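Local coordinates for protein mandalate racemase/muconate lactonizing enzyme (Unidentified, PDB 4E4U) that is a putative member of the mandelate racemase/muconate lactonizing enzyme group of the enolase superfamily and probably acts as an isomerase or related enzyme on an unidentified substrate, at residues A[179-182]-A[183-186]; A[196-199]-A[200-204]; A[206-209]-A[210-214]; A[297-301]-A[302-306]. One frame throughout, in Å; residues are numbered along the deposited sequence. Where two conformers were deposited one is given.

Contact 1 (A[179-182]-A[183-186]); sequences LSLE and VLDR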
loop_
_atom_site.group_PDB
_atom_site.type_symbol
_atom_site.label_atom_id
_atom_site.label_comp_id
_atom_site.label_asym_id
_atom_site.label_seq_id
_atom_site.Cartn_x
_atom_site.Cartn_y
_atom_site.Cartn_z
ATOM N N LEU A 179 -20.852 5.200 -22.652
ATOM C CA LEU A 179 -21.936 4.634 -23.459
ATOM C C LEU A 179 -23.296 5.173 -23.041
ATOM O O LEU A 179 -23.584 5.313 -21.854
ATOM C CB LEU A 179 -21.976 3.111 -23.342
ATOM C CG LEU A 179 -20.718 2.353 -23.745
ATOM C CD1 LEU A 179 -20.951 0.856 -23.585
ATOM C CD2 LEU A 179 -20.304 2.691 -25.171
ATOM N N SER A 180 -24.140 5.452 -24.027
ATOM C CA SER A 180 -25.504 5.899 -23.764
ATOM C C SER A 180 -26.350 4.776 -23.174
ATOM O O SER A 180 -26.014 3.598 -23.296
ATOM C CB SER A 180 -26.163 6.350 -25.063
ATOM O OG SER A 180 -26.471 5.219 -25.860
ATOM N N LEU A 181 -27.468 5.144 -22.559
ATOM C CA LEU A 181 -28.416 4.153 -22.054
ATOM C C LEU A 181 -28.918 3.224 -23.156
ATOM O O LEU A 181 -29.075 2.028 -22.930
ATOM C CB LEU A 181 -29.608 4.835 -21.386
ATOM C CG LEU A 181 -29.278 5.522 -20.065
ATOM C CD1 LEU A 181 -30.420 6.451 -19.692
ATOM C CD2 LEU A 181 -29.022 4.499 -18.964
ATOM N N GLU A 182 -29.186 3.762 -24.342
ATOM C CA GLU A 182 -29.658 2.910 -25.428
ATOM C C GLU A 182 -28.611 1.872 -25.831
ATOM O O GLU A 182 -28.948 0.723 -26.134
ATOM C CB GLU A 182 -30.096 3.748 -26.622
ATOM C CG GLU A 182 -31.416 4.441 -26.367
ATOM C CD GLU A 182 -31.876 5.274 -27.535
ATOM O OE1 GLU A 182 -31.042 6.006 -28.115
ATOM O OE2 GLU A 182 -33.076 5.196 -27.864
ATOM N N VAL A 183 -27.338 2.256 -25.818
ATOM C CA VAL A 183 -26.288 1.298 -26.139
ATOM C C VAL A 183 -26.124 0.284 -25.003
ATOM O O VAL A 183 -25.991 -0.912 -25.260
ATOM C CB VAL A 183 -24.966 1.996 -26.503
ATOM C CG1 VAL A 183 -23.824 0.993 -26.609
ATOM C CG2 VAL A 183 -25.131 2.760 -27.813
ATOM N N LEU A 184 -26.174 0.746 -23.753
ATOM C CA LEU A 184 -26.123 -0.178 -22.619
ATOM C C LEU A 184 -27.269 -1.186 -22.703
ATOM O O LEU A 184 -27.067 -2.381 -22.487
ATOM C CB LEU A 184 -26.172 0.573 -21.287
ATOM C CG LEU A 184 -24.962 1.454 -20.949
ATOM C CD1 LEU A 184 -25.257 2.350 -19.755
ATOM C CD2 LEU A 184 -23.737 0.588 -20.665
ATOM N N ASP A 185 -28.468 -0.704 -23.029
ATOM C CA ASP A 185 -29.622 -1.584 -23.186
ATOM C C ASP A 185 -29.379 -2.626 -24.276
ATOM O O ASP A 185 -29.727 -3.797 -24.122
ATOM C CB ASP A 185 -30.870 -0.781 -23.572
ATOM C CG ASP A 185 -31.463 0.008 -22.415
ATOM O OD1 ASP A 185 -31.081 -0.219 -21.249
ATOM O OD2 ASP A 185 -32.346 0.851 -22.683
ATOM N N ARG A 186 -28.796 -2.190 -25.388
ATOM C CA ARG A 186 -28.541 -3.084 -26.511
ATOM C C ARG A 186 -27.521 -4.154 -26.130
ATOM O O ARG A 186 -27.667 -5.318 -26.501
ATOM C CB ARG A 186 -28.059 -2.294 -27.730
ATOM C CG ARG A 186 -27.771 -3.156 -28.941
ATOM C CD ARG A 186 -27.390 -2.300 -30.128
ATOM N NE ARG A 186 -26.071 -1.699 -29.947
ATOM C CZ ARG A 186 -25.703 -0.520 -30.441
ATOM N NH1 ARG A 186 -26.560 0.232 -31.122
ATOM N NH2 ARG A 186 -24.474 -0.077 -30.239
#
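Leu-179, just before helix 181-198, packs on Val-183 and Leu-184. This is the N-capped start of a barrel helix, in the beta-alpha-beta unit of strands 162-165 and 203-206. Leu-179 CD1 is 4.0 Å from Leu-184 CD2, and Leu-179 CD2 is 4.2 Å from Val-183 CG1. The side chains of Leu-179 and Val-183 cross at about a right angle. Within the first turn, Leu-181 CD2 approaches Leu-184 CD1 more loosely, at 4.4 Å. Helix 214-224 packs against Leu-181 and Leu-184 through Arg-219 and Arg-223.

Further out, three backbone bonds start the helix. The straightest runs from Leu-184 N to Ser-180 O, with an N-H...O angle of 169°. The carboxylates of Glu-182 and Asp-185 find partners beyond the turn. Glu-182 forms a salt bridge with Lys-201 of the second subunit. Asp-185 bonds to Ser-200 of that subunit and also pairs with Arg-223 of its own chain.

Ser-180 is the N-cap. Its OG sits between the backbone N and the carbonyl carbon (chi1 73°), which turns it back over the helix start. There Ser-180 OG accepts from Val-183 N at 3.1 Å and lies 3.4 Å from Val-183 CG2.

Contact 2 (A[196-199]-A[200-204]); sequences EAVG and SKADL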
loop_
_atom_site.group_PDB
_atom_site.type_symbol
_atom_site.label_atom_id
_atom_site.label_comp_id
_atom_site.label_asym_id
_atom_site.label_seq_id
_atom_site.Cartn_x
_atom_site.Cartn_y
_atom_site.Cartn_z
ATOM N N GLU A 196 -30.146 -17.056 -24.423
ATOM C CA GLU A 196 -31.356 -17.847 -24.675
ATOM C C GLU A 196 -31.104 -18.882 -25.768
ATOM O O GLU A 196 -31.561 -20.021 -25.680
ATOM C CB GLU A 196 -32.529 -16.942 -25.078
ATOM C CG GLU A 196 -33.811 -17.699 -25.426
ATOM C CD GLU A 196 -34.947 -16.795 -25.907
ATOM O OE1 GLU A 196 -34.672 -15.755 -26.552
ATOM O OE2 GLU A 196 -36.122 -17.137 -25.642
ATOM N N ALA A 197 -30.356 -18.484 -26.790
ATOM C CA ALA A 197 -30.103 -19.350 -27.936
ATOM C C ALA A 197 -29.106 -20.476 -27.648
ATOM O O ALA A 197 -29.235 -21.562 -28.206
ATOM C CB ALA A 197 -29.634 -18.521 -29.126
ATOM N N VAL A 198 -28.116 -20.224 -26.794
ATOM C CA VAL A 198 -27.066 -21.213 -26.559
ATOM C C VAL A 198 -27.195 -21.951 -25.230
ATOM O O VAL A 198 -26.554 -22.986 -25.034
ATOM C CB VAL A 198 -25.636 -20.608 -26.674
ATOM C CG1 VAL A 198 -25.463 -19.911 -28.017
ATOM C CG2 VAL A 198 -25.332 -19.651 -25.509
ATOM N N GLY A 199 -28.000 -21.414 -24.316
ATOM C CA GLY A 199 -28.110 -21.986 -22.983
ATOM C C GLY A 199 -26.749 -22.138 -22.321
ATOM O O GLY A 199 -25.934 -21.215 -22.359
ATOM N N SER A 200 -26.486 -23.309 -21.751
ATOM C CA SER A 200 -25.199 -23.565 -21.119
ATOM C C SER A 200 -24.224 -24.285 -22.043
ATOM O O SER A 200 -23.185 -24.778 -21.592
ATOM C CB SER A 200 -25.390 -24.338 -19.820
ATOM O OG SER A 200 -26.037 -23.524 -18.858
ATOM N N LYS A 201 -24.545 -24.332 -23.333
ATOM C CA LYS A 201 -23.691 -25.031 -24.288
ATOM C C LYS A 201 -22.513 -24.197 -24.764
ATOM O O LYS A 201 -21.531 -24.743 -25.264
ATOM C CB LYS A 201 -24.505 -25.523 -25.483
ATOM C CG LYS A 201 -25.548 -26.554 -25.097
ATOM C CD LYS A 201 -24.912 -27.725 -24.357
ATOM C CE LYS A 201 -25.901 -28.874 -24.169
ATOM N NZ LYS A 201 -25.262 -30.059 -23.537
ATOM N N ALA A 202 -22.590 -22.878 -24.596
ATOM C CA ALA A 202 -21.505 -22.007 -25.031
ATOM C C ALA A 202 -21.368 -20.813 -24.108
ATOM O O ALA A 202 -22.364 -20.211 -23.694
ATOM C CB ALA A 202 -21.727 -21.542 -26.465
ATOM N N ASP A 203 -20.127 -20.484 -23.783
ATOM C CA ASP A 203 -19.853 -19.247 -23.076
ATOM C C ASP A 203 -20.061 -18.025 -23.963
ATOM O O ASP A 203 -19.873 -18.086 -25.186
ATOM C CB ASP A 203 -18.417 -19.247 -22.549
ATOM C CG ASP A 203 -18.275 -20.006 -21.240
ATOM O OD1 ASP A 203 -18.875 -19.578 -20.226
ATOM O OD2 ASP A 203 -17.552 -21.028 -21.218
ATOM N N LEU A 204 -20.458 -16.925 -23.328
ATOM C CA LEU A 204 -20.513 -15.629 -23.987
ATOM C C LEU A 204 -19.196 -14.906 -23.775
ATOM O O LEU A 204 -18.716 -14.788 -22.641
ATOM C CB LEU A 204 -21.618 -14.764 -23.381
ATOM C CG LEU A 204 -23.026 -15.337 -23.276
ATOM C CD1 LEU A 204 -23.979 -14.313 -22.679
ATOM C CD2 LEU A 204 -23.511 -15.768 -24.623
#
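Val-198 and Ala-202 make the main apolar contact where helix 181-198 ends and the chain turns toward strand 203-206. Val-198 CB is 4.0 Å from Ala-202 CB. Val-198 CG2 lies between the backbone N and the carbonyl carbon, with CG1 at chi1 -54°. Val-198 CG2 comes 3.5 Å from Ala-202 O and 4.4 Å from Leu-204 CD2. Val-156 of helix 145-158 touches both Val-198 and Ala-202.

One backbone hydrogen bond closes the turn. Lys-201 N donates to Val-198 O at 3.0 Å, with an N-H...O angle of 154°. Lys-201 CB lies 3.3 Å from Val-198 O. Ala-202 N is buried here and has no partner in the model. The carbonyls of Gly-199 and Ala-202 both accept from Arg-195 NH1, which ties the turn back to the helix.

Two polar ends reach another subunit. Lys-201 NZ forms a salt bridge with Glu-182 of the third subunit, and Ser-200 OG bonds to Asp-185 of that subunit.

Gly-199 has positive phi (53°) and occupies the second position of a type II' beta turn from Val-198 to Lys-201. The turn is the helix-to-strand link of a beta-alpha-beta unit in the enolase-type barrel.

Contact 3 (A[206-209]-A[210-214]); sequences FGTH and GQMVP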
loop_
_atom_site.group_PDB
_atom_site.type_symbol
_atom_site.label_atom_id
_atom_site.label_comp_id
_atom_site.label_asym_id
_atom_site.label_seq_id
_atom_site.Cartn_x
_atom_site.Cartn_y
_atom_site.Cartn_z
ATOM N N PHE A 206 -17.771 -11.258 -24.293
ATOM C CA PHE A 206 -18.222 -9.916 -24.608
ATOM C C PHE A 206 -17.042 -9.154 -25.201
ATOM O O PHE A 206 -16.146 -8.715 -24.478
ATOM C CB PHE A 206 -18.817 -9.217 -23.383
ATOM C CG PHE A 206 -19.682 -8.054 -23.738
ATOM C CD1 PHE A 206 -21.019 -8.239 -24.065
ATOM C CD2 PHE A 206 -19.149 -6.779 -23.781
ATOM C CE1 PHE A 206 -21.809 -7.165 -24.408
ATOM C CE2 PHE A 206 -19.933 -5.703 -24.123
ATOM C CZ PHE A 206 -21.262 -5.892 -24.437
ATOM N N GLY A 207 -17.036 -9.047 -26.527
ATOM C CA GLY A 207 -15.836 -8.696 -27.265
ATOM C C GLY A 207 -15.646 -7.228 -27.568
ATOM O O GLY A 207 -15.389 -6.851 -28.717
ATOM N N THR A 208 -15.748 -6.402 -26.534
ATOM C CA THR A 208 -15.555 -4.963 -26.671
ATOM C C THR A 208 -14.152 -4.606 -27.175
ATOM O O THR A 208 -13.228 -5.439 -27.153
ATOM C CB THR A 208 -15.899 -4.236 -25.356
ATOM O OG1 THR A 208 -15.869 -5.172 -24.266
ATOM C CG2 THR A 208 -17.301 -3.672 -25.440
ATOM N N HIS A 209 -14.015 -3.363 -27.630
ATOM C CA HIS A 209 -12.824 -2.861 -28.321
ATOM C C HIS A 209 -12.290 -1.581 -27.653
ATOM O O HIS A 209 -11.824 -0.664 -28.332
ATOM C CB HIS A 209 -13.160 -2.537 -29.784
ATOM C CG HIS A 209 -13.338 -3.735 -30.668
ATOM N ND1 HIS A 209 -14.521 -4.427 -30.765
ATOM C CD2 HIS A 209 -12.480 -4.329 -31.537
ATOM C CE1 HIS A 209 -14.389 -5.409 -31.638
ATOM N NE2 HIS A 209 -13.161 -5.372 -32.120
ATOM N N GLY A 210 -12.374 -1.494 -26.331
ATOM C CA GLY A 210 -11.871 -0.321 -25.636
ATOM C C GLY A 210 -12.678 0.941 -25.863
ATOM O O GLY A 210 -12.119 2.038 -25.824
ATOM N N GLN A 211 -13.986 0.802 -26.069
ATOM C CA GLN A 211 -14.840 1.965 -26.311
ATOM C C GLN A 211 -14.918 2.900 -25.111
ATOM O O GLN A 211 -15.132 4.097 -25.274
ATOM C CB GLN A 211 -16.277 1.537 -26.643
ATOM C CG GLN A 211 -16.505 0.977 -28.031
ATOM C CD GLN A 211 -16.354 -0.525 -28.088
ATOM O OE1 GLN A 211 -15.645 -1.124 -27.276
ATOM N NE2 GLN A 211 -17.009 -1.145 -29.063
ATOM N N MET A 212 -14.755 2.346 -23.915
ATOM C CA MET A 212 -15.223 2.994 -22.695
ATOM C C MET A 212 -14.146 3.585 -21.805
ATOM O O MET A 212 -13.020 3.087 -21.752
ATOM C CB MET A 212 -16.008 1.974 -21.863
ATOM C CG MET A 212 -17.348 1.623 -22.465
ATOM S SD MET A 212 -17.965 0.042 -21.930
ATOM C CE MET A 212 -16.890 -0.994 -22.901
ATOM N N VAL A 213 -14.521 4.637 -21.086
ATOM C CA VAL A 213 -13.797 5.012 -19.877
ATOM C C VAL A 213 -14.193 4.012 -18.775
ATOM O O VAL A 213 -15.244 3.371 -18.853
ATOM C CB VAL A 213 -14.108 6.462 -19.440
ATOM C CG1 VAL A 213 -13.650 7.446 -20.499
ATOM C CG2 VAL A 213 -15.599 6.651 -19.126
ATOM N N PRO A 214 -13.346 3.850 -17.747
ATOM C CA PRO A 214 -13.645 2.839 -16.721
ATOM C C PRO A 214 -15.005 2.995 -16.048
ATOM O O PRO A 214 -15.648 1.988 -15.770
ATOM C CB PRO A 214 -12.503 2.996 -15.700
ATOM C CG PRO A 214 -11.732 4.191 -16.120
ATOM C CD PRO A 214 -12.018 4.455 -17.562
#
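Gln-211 folds back over the chain and its amide meets the backbone of His-209. The segment is a beta-alpha loop of the enolase-type (TIM) barrel. It leaves the C-terminal end of strand 203-206, the end where active sites of this fold lie, and leads to helix 214-224, with Val-213 at the N-cap position. Gly-207 centres an inverse gamma turn at its start. The Gln-211 chain bends at chi2 (91°), which brings Gln-211 OE1 2.8 Å from His-209 N. The N-H...O angle is 158°, and the donor is tilted 27° from the carbonyl plane of the amide. The other end of the amide, NE2, donates to Gly-169 O and Asp-166 OD2, so both ends are held, which fixes its rotation.

The His-209 imidazole has further partners, and Gln-211 NE2 lies oblique to it. Its ND1 bonds to the same Asp-166 OD2, and its ring stacks with Tyr-171 and also meets Phe-82 of the fourth subunit. Asp-166 thus joins the side chains of Gln-211 and His-209.

Thr-208 points its CB at the following residues. Thr-208 CG2 stands 3.6 Å from Gln-211 OE1, and the two side chains run obliquely to each other. Thr-208 OG1 bonds to Glu-233 O. Met-212 approaches Thr-208 at about a right angle and also touches Phe-232 of strand 231-233. Met-212 bends at chi3, and Met-212 CE rests 3.7 Å from Thr-208 CG2.

Contact 4 (A[297-301]-A[302-306]); sequences TLAEV and HYAQI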
loop_
_atom_site.group_PDB
_atom_site.type_symbol
_atom_site.label_atom_id
_atom_site.label_comp_id
_atom_site.label_asym_id
_atom_site.label_seq_id
_atom_site.Cartn_x
_atom_site.Cartn_y
_atom_site.Cartn_z
ATOM N N THR A 297 4.259 -17.496 -19.212
ATOM C CA THR A 297 4.911 -17.760 -17.933
ATOM C C THR A 297 4.504 -16.746 -16.860
ATOM O O THR A 297 4.201 -17.122 -15.715
ATOM C CB THR A 297 6.440 -17.748 -18.117
ATOM O OG1 THR A 297 6.817 -18.843 -18.963
ATOM C CG2 THR A 297 7.162 -17.860 -16.780
ATOM N N LEU A 298 4.499 -15.462 -17.222
ATOM C CA LEU A 298 4.017 -14.434 -16.300
ATOM C C LEU A 298 2.590 -14.749 -15.887
ATOM O O LEU A 298 2.242 -14.659 -14.709
ATOM C CB LEU A 298 4.066 -13.048 -16.934
ATOM C CG LEU A 298 5.427 -12.540 -17.396
ATOM C CD1 LEU A 298 5.295 -11.130 -17.972
ATOM C CD2 LEU A 298 6.412 -12.569 -16.238
ATOM N N ALA A 299 1.764 -15.140 -16.856
ATOM C CA ALA A 299 0.393 -15.476 -16.531
ATOM C C ALA A 299 0.346 -16.630 -15.528
ATOM O O ALA A 299 -0.432 -16.594 -14.575
ATOM C CB ALA A 299 -0.382 -15.807 -17.783
ATOM N N GLU A 300 1.189 -17.646 -15.716
ATOM C CA GLU A 300 1.167 -18.803 -14.813
ATOM C C GLU A 300 1.350 -18.395 -13.353
ATOM O O GLU A 300 0.652 -18.889 -12.467
ATOM C CB GLU A 300 2.259 -19.807 -15.160
ATOM C CG GLU A 300 2.031 -20.610 -16.416
ATOM C CD GLU A 300 2.978 -21.788 -16.468
ATOM O OE1 GLU A 300 4.007 -21.696 -17.163
ATOM O OE2 GLU A 300 2.701 -22.800 -15.788
ATOM N N VAL A 301 2.298 -17.503 -13.089
ATOM C CA VAL A 301 2.609 -17.195 -11.697
ATOM C C VAL A 301 1.540 -16.327 -11.050
ATOM O O VAL A 301 1.469 -16.252 -9.833
ATOM C CB VAL A 301 4.038 -16.606 -11.482
ATOM C CG1 VAL A 301 5.084 -17.622 -11.907
ATOM C CG2 VAL A 301 4.212 -15.274 -12.198
ATOM N N HIS A 302 0.703 -15.689 -11.871
ATOM C CA HIS A 302 -0.457 -14.934 -11.389
ATOM C C HIS A 302 -1.749 -15.752 -11.419
ATOM O O HIS A 302 -2.826 -15.234 -11.112
ATOM C CB HIS A 302 -0.654 -13.656 -12.206
ATOM C CG HIS A 302 0.401 -12.629 -11.971
ATOM N ND1 HIS A 302 0.285 -11.641 -11.021
ATOM C CD2 HIS A 302 1.614 -12.451 -12.561
ATOM C CE1 HIS A 302 1.368 -10.883 -11.045
ATOM N NE2 HIS A 302 2.187 -11.350 -11.962
ATOM N N TYR A 303 -1.638 -17.027 -11.787
ATOM C CA TYR A 303 -2.802 -17.900 -12.003
ATOM C C TYR A 303 -3.777 -17.299 -13.035
ATOM O O TYR A 303 -5.003 -17.464 -12.937
ATOM C CB TYR A 303 -3.545 -18.240 -10.701
ATOM C CG TYR A 303 -2.869 -19.199 -9.739
ATOM C CD1 TYR A 303 -1.575 -19.666 -9.933
ATOM C CD2 TYR A 303 -3.573 -19.675 -8.650
ATOM C CE1 TYR A 303 -0.990 -20.551 -9.021
ATOM C CE2 TYR A 303 -3.005 -20.543 -7.738
ATOM C CZ TYR A 303 -1.719 -20.988 -7.932
ATOM O OH TYR A 303 -1.170 -21.860 -7.017
ATOM N N ALA A 304 -3.213 -16.604 -14.020
ATOM C CA ALA A 304 -3.969 -16.103 -15.160
ATOM C C ALA A 304 -3.887 -17.111 -16.300
ATOM O O ALA A 304 -3.039 -18.009 -16.294
ATOM C CB ALA A 304 -3.441 -14.727 -15.597
ATOM N N GLN A 305 -4.754 -16.950 -17.289
ATOM C CA GLN A 305 -4.785 -17.845 -18.435
ATOM C C GLN A 305 -4.470 -17.093 -19.714
ATOM O O GLN A 305 -4.545 -15.861 -19.765
ATOM C CB GLN A 305 -6.166 -18.481 -18.569
ATOM C CG GLN A 305 -6.568 -19.337 -17.394
ATOM C CD GLN A 305 -7.992 -19.817 -17.521
ATOM O OE1 GLN A 305 -8.947 -19.033 -17.383
ATOM N NE2 GLN A 305 -8.158 -21.107 -17.828
ATOM N N ILE A 306 -4.070 -17.817 -20.753
ATOM C CA ILE A 306 -3.906 -17.185 -22.056
ATOM C C ILE A 306 -5.006 -17.616 -23.014
ATOM O O ILE A 306 -5.466 -18.759 -23.004
ATOM C CB ILE A 306 -2.514 -17.419 -22.702
ATOM C CG1 ILE A 306 -2.367 -18.861 -23.200
ATOM C CG2 ILE A 306 -1.397 -17.023 -21.737
ATOM C CD1 ILE A 306 -1.192 -19.051 -24.135
#
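Ala-299 O accepts the shortest of the bonds across the turn that ends helix 289-301. Ala-304 N donates to Ala-299 O at 2.8 Å, from above the carbonyl plane. His-302 N also reaches this oxygen, but weakly, at an N-H...O angle of 130°. A second weak bond runs from His-302 N to Leu-298 O over 3.4 Å. Tyr-303 N donates to Glu-300 O at 3.0 Å and lies well above that carbonyl plane.

Leu-298 O also meets the imidazole of His-302 at its edge, in the ring plane, with His-302 CD2 at 3.1 Å. His-302 CG is anti to its carbonyl carbon (chi1 -70°), which lays the ring back along the last helical turn. Glu-300 O likewise lies at the edge of the Tyr-303 ring, 3.5 Å from Tyr-303 CD1.

The bonds donated by Ala-304 N and Tyr-303 N, with positive phi at Tyr-303, make a Schellman motif. Tyr-303 is the first residue to leave helical backbone angles. The chain then enters barrel strand 305-306, completing the beta-alpha-beta unit begun by strand 278-279. Ala-299 CB packs on Ala-304 CB at 3.9 Å.

Other polar groups are met by neighbours. Ala-304 O accepts from Asn-329 ND2. Val-301 O accepts from Gln-240 of the third subunit, and Tyr-303 OH bonds to Pro-237 O there. Glu-300 OE1 forms a salt bridge with Lys-294 of the fifth subunit.

The four contacts follow one another along the chain, all within the enolase-type barrel domain. Contacts 1 and 2 mark the start and end of helix 181-198, with centres 22 Å apart. Contact 3 continues from contact 2 through strand 203-206. It touches contact 1 where Leu-179 CD1 meets Met-212 SD at 3.5 Å. Contact 4 lies on a later unit, about 34 Å from contact 1 between centres, and shares the barrel sheet with contact 2. Contacts 1 and 2 also meet between subunits: the residues of contact 1 in one subunit meet those of contact 2 in another. Both ends of helix 181-198 thus lie at a subunit interface.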